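Local atomic coordinates of HIT domain-containing protein (Leishmania major, PDB entry 3KSV), a protein that binds zinc and, as a member of the histidine triad (HIT) family, probably acts as a nucleotide-binding hydrolase or transferase. Residues S57-L62 with V107-I112. Numbering follows the deposited sequence.
Sequences SCLHEL and VHFHII
V107 pushes one methyl against the backbone where C58 passes into L59: CG2 lies 3.3 Å from C58 C and 3.6 Å from L59 N, a snug van der Waals fit with no hydrogen bond between the two segments. With chi1 at 170°, CG1 lies anti to the backbone N and faces L59, while CG2, anti to the carbonyl carbon, lies on the C58-L59 peptide. The apolar part is completed by the leucine tip. L59 CD1 is 4.2 Å from V107 CG1 and reaches the rim of the F109 ring, 4.1 Å from both CE2 and CZ and close to the ring plane, so the leucine meets an edge rather than a face, with the leucine and phenylalanine side chains running roughly perpendicular to each other.

The 57-62 turn makes its hydrogen bonds within itself and to residues outside the two segments. Its short 3-10 segment is closed by backbone bonds from E61 N to C58 O (3.0 Å) and from L62 N to L59 O (3.1 Å). The carboxylate of E61 folds back, OE1 receiving weak bonds from S57 N and C58 N. L59 N donates to N96 OD1, and S57 O accepts from Q102 NE2.

V107 belongs to the predicted histidine triad motif, between zinc ligand H106 and H108, the predicted nucleophile that would carry AMP; H108 ND1 bonds to H106 O. The contact packs the turn just after zinc ligand H55 on the start of the motif. Backbone bonds tie V107 to A56 and F109 to V50 of strand 48-52, while Q94 of strand 89-96 touches L59, V107 and F109. Helix 64-82 covers F109 through V70 and L74, and S78 of the second subunit packs on L59.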
ATOM      1  N   SER A  57     -12.737   3.090  -8.029  1.00 26.45           N
ATOM      2  CA  SER A  57     -11.767   2.696  -9.053  1.00 27.16           C
ATOM      3  C   SER A  57     -10.290   3.000  -8.652  1.00 26.48           C
ATOM      4  O   SER A  57      -9.374   2.240  -8.998  1.00 25.82           O
ATOM      5  CB  SER A  57     -12.133   3.340 -10.392  1.00 28.08           C
ATOM      6  OG  SER A  57     -11.026   3.320 -11.284  1.00 32.68           O
ATOM      7  N   CYS A  58     -10.079   4.103  -7.927  1.00 25.77           N
ATOM      8  CA  CYS A  58      -8.750   4.510  -7.447  1.00 25.49           C
ATOM      9  C   CYS A  58      -8.831   4.886  -5.951  1.00 23.72           C
ATOM     10  O   CYS A  58      -9.910   5.158  -5.415  1.00 22.54           O
ATOM     11  CB  CYS A  58      -8.191   5.694  -8.263  1.00 26.48           C
ATOM     12  SG  CYS A  58      -8.248   5.540 -10.110  1.00 31.72           S
ATOM     13  N   LEU A  59      -7.681   4.905  -5.285  1.00 22.08           N
ATOM     14  CA  LEU A  59      -7.639   5.082  -3.842  1.00 21.15           C
ATOM     15  C   LEU A  59      -8.202   6.427  -3.426  1.00 20.60           C
ATOM     16  O   LEU A  59      -8.819   6.540  -2.356  1.00 20.61           O
ATOM     17  CB  LEU A  59      -6.204   4.911  -3.311  1.00 20.13           C
ATOM     18  CG  LEU A  59      -6.061   4.837  -1.790  1.00 20.09           C
ATOM     19  CD1 LEU A  59      -6.864   3.679  -1.217  1.00 20.29           C
ATOM     20  CD2 LEU A  59      -4.571   4.725  -1.370  1.00 19.54           C
ATOM     21  N   HIS A  60      -8.017   7.429  -4.282  1.00 20.43           N
ATOM     22  CA  HIS A  60      -8.496   8.787  -3.998  1.00 21.15           C
ATOM     23  C   HIS A  60     -10.011   8.915  -4.066  1.00 22.23           C
ATOM     24  O   HIS A  60     -10.547   9.943  -3.675  1.00 22.29           O
ATOM     25  CB  HIS A  60      -7.812   9.856  -4.886  1.00 20.73           C
ATOM     26  CG  HIS A  60      -8.039   9.698  -6.359  1.00 19.67           C
ATOM     27  ND1 HIS A  60      -9.044  10.368  -7.037  1.00 23.25           N
ATOM     28  CD2 HIS A  60      -7.361   8.995  -7.297  1.00 17.25           C
ATOM     29  CE1 HIS A  60      -9.005  10.038  -8.318  1.00 21.55           C
ATOM     30  NE2 HIS A  60      -7.988   9.210  -8.501  1.00 22.71           N
ATOM     31  N   GLU A  61     -10.691   7.873  -4.548  1.00 22.85           N
ATOM     32  CA  GLU A  61     -12.145   7.879  -4.599  1.00 24.08           C
ATOM     33  C   GLU A  61     -12.753   7.184  -3.388  1.00 24.75           C
ATOM     34  O   GLU A  61     -13.969   7.192  -3.210  1.00 24.98           O
ATOM     35  CB  GLU A  61     -12.617   7.220  -5.891  1.00 24.36           C
ATOM     36  CG  GLU A  61     -12.367   8.076  -7.135  1.00 26.21           C
ATOM     37  CD  GLU A  61     -12.903   7.434  -8.415  1.00 30.59           C
ATOM     38  OE1 GLU A  61     -12.403   6.341  -8.767  1.00 33.79           O
ATOM     39  OE2 GLU A  61     -13.813   8.020  -9.065  1.00 33.32           O
ATOM     40  N   LEU A  62     -11.899   6.603  -2.545  1.00 24.82           N
ATOM     41  CA  LEU A  62     -12.347   5.812  -1.400  1.00 25.22           C
ATOM     42  C   LEU A  62     -12.784   6.744  -0.260  1.00 25.19           C
ATOM     43  O   LEU A  62     -12.139   7.768  -0.022  1.00 25.15           O
ATOM     44  CB  LEU A  62     -11.187   4.911  -0.938  1.00 25.65           C
ATOM     45  CG  LEU A  62     -11.463   3.662  -0.106  1.00 25.92           C
ATOM     46  CD1 LEU A  62     -12.452   2.744  -0.806  1.00 26.88           C
ATOM     47  CD2 LEU A  62     -10.154   2.955   0.186  1.00 24.75           C
ATOM     48  N   VAL A 107     -10.287  -0.682  -6.385  1.00 18.91           N
ATOM     49  CA  VAL A 107      -9.107  -0.617  -5.510  1.00 18.16           C
ATOM     50  C   VAL A 107      -8.820  -2.013  -4.943  1.00 18.91           C
ATOM     51  O   VAL A 107      -9.712  -2.676  -4.406  1.00 18.04           O
ATOM     52  CB  VAL A 107      -9.316   0.362  -4.340  1.00 17.79           C
ATOM     53  CG1 VAL A 107      -8.197   0.231  -3.307  1.00 16.96           C
ATOM     54  CG2 VAL A 107      -9.411   1.816  -4.862  1.00 17.36           C
ATOM     55  N   HIS A 108      -7.576  -2.471  -5.091  1.00 19.67           N
ATOM     56  CA  HIS A 108      -7.147  -3.696  -4.439  1.00 19.64           C
ATOM     57  C   HIS A 108      -5.679  -3.593  -4.041  1.00 19.63           C
ATOM     58  O   HIS A 108      -4.833  -3.207  -4.845  1.00 19.22           O
ATOM     59  CB  HIS A 108      -7.426  -4.925  -5.305  1.00 19.85           C
ATOM     60  CG  HIS A 108      -6.912  -4.818  -6.705  1.00 21.67           C
ATOM     61  ND1 HIS A 108      -7.444  -3.942  -7.624  1.00 22.71           N
ATOM     62  CD2 HIS A 108      -5.950  -5.512  -7.358  1.00 23.19           C
ATOM     63  CE1 HIS A 108      -6.823  -4.094  -8.779  1.00 23.65           C
ATOM     64  NE2 HIS A 108      -5.910  -5.035  -8.646  1.00 22.44           N
ATOM     65  N   PHE A 109      -5.423  -3.898  -2.773  1.00 19.40           N
ATOM     66  CA  PHE A 109      -4.086  -3.974  -2.219  1.00 19.16           C
ATOM     67  C   PHE A 109      -3.580  -5.404  -2.342  1.00 18.46           C
ATOM     68  O   PHE A 109      -4.175  -6.320  -1.810  1.00 19.39           O
ATOM     69  CB  PHE A 109      -4.099  -3.572  -0.737  1.00 19.66           C
ATOM     70  CG  PHE A 109      -4.235  -2.112  -0.511  1.00 19.26           C
ATOM     71  CD1 PHE A 109      -3.106  -1.331  -0.282  1.00 17.91           C
ATOM     72  CD2 PHE A 109      -5.481  -1.508  -0.551  1.00 18.58           C
ATOM     73  CE1 PHE A 109      -3.211  -0.004  -0.092  1.00 17.44           C
ATOM     74  CE2 PHE A 109      -5.599  -0.152  -0.356  1.00 18.38           C
ATOM     75  CZ  PHE A 109      -4.459   0.608  -0.112  1.00 18.22           C
ATOM     76  N   HIS A 110      -2.481  -5.588  -3.050  1.00 18.03           N
ATOM     77  CA  HIS A 110      -1.790  -6.860  -3.096  1.00 17.59           C
ATOM     78  C   HIS A 110      -0.897  -6.933  -1.845  1.00 17.66           C
ATOM     79  O   HIS A 110      -0.215  -5.937  -1.517  1.00 16.83           O
ATOM     80  CB  HIS A 110      -0.885  -6.915  -4.331  1.00 18.18           C
ATOM     81  CG  HIS A 110      -1.594  -6.759  -5.650  1.00 17.57           C
ATOM     82  ND1 HIS A 110      -1.984  -7.835  -6.411  1.00 18.55           N
ATOM     83  CD2 HIS A 110      -1.898  -5.654  -6.379  1.00 19.89           C
ATOM     84  CE1 HIS A 110      -2.527  -7.399  -7.535  1.00 18.98           C
ATOM     85  NE2 HIS A 110      -2.489  -6.077  -7.539  1.00 16.41           N
ATOM     86  N   ILE A 111      -0.902  -8.085  -1.158  1.00 17.33           N
ATOM     87  CA  ILE A 111       0.138  -8.417  -0.161  1.00 16.96           C
ATOM     88  C   ILE A 111       0.889  -9.629  -0.676  1.00 16.43           C
ATOM     89  O   ILE A 111       0.333 -10.727  -0.712  1.00 16.93           O
ATOM     90  CB  ILE A 111      -0.396  -8.664   1.276  1.00 17.92           C
ATOM     91  CG1 ILE A 111      -1.446  -7.608   1.695  1.00 18.26           C
ATOM     92  CG2 ILE A 111       0.793  -8.628   2.298  1.00 13.82           C
ATOM     93  CD1 ILE A 111      -2.796  -7.744   0.995  1.00 23.87           C
ATOM     94  N   ILE A 112       2.138  -9.420  -1.115  1.00 16.13           N
ATOM     95  CA  ILE A 112       2.862 -10.404  -1.938  1.00 16.10           C
ATOM     96  C   ILE A 112       4.092 -10.908  -1.191  1.00 16.31           C
ATOM     97  O   ILE A 112       5.038 -10.138  -1.003  1.00 16.16           O
ATOM     98  CB  ILE A 112       3.335  -9.800  -3.288  1.00 16.09           C
ATOM     99  CG1 ILE A 112       2.197  -9.097  -4.043  1.00 16.76           C
ATOM    100  CG2 ILE A 112       3.889 -10.882  -4.189  1.00 15.71           C
ATOM    101  CD1 ILE A 112       2.682  -8.069  -5.023  1.00 16.30           C
TER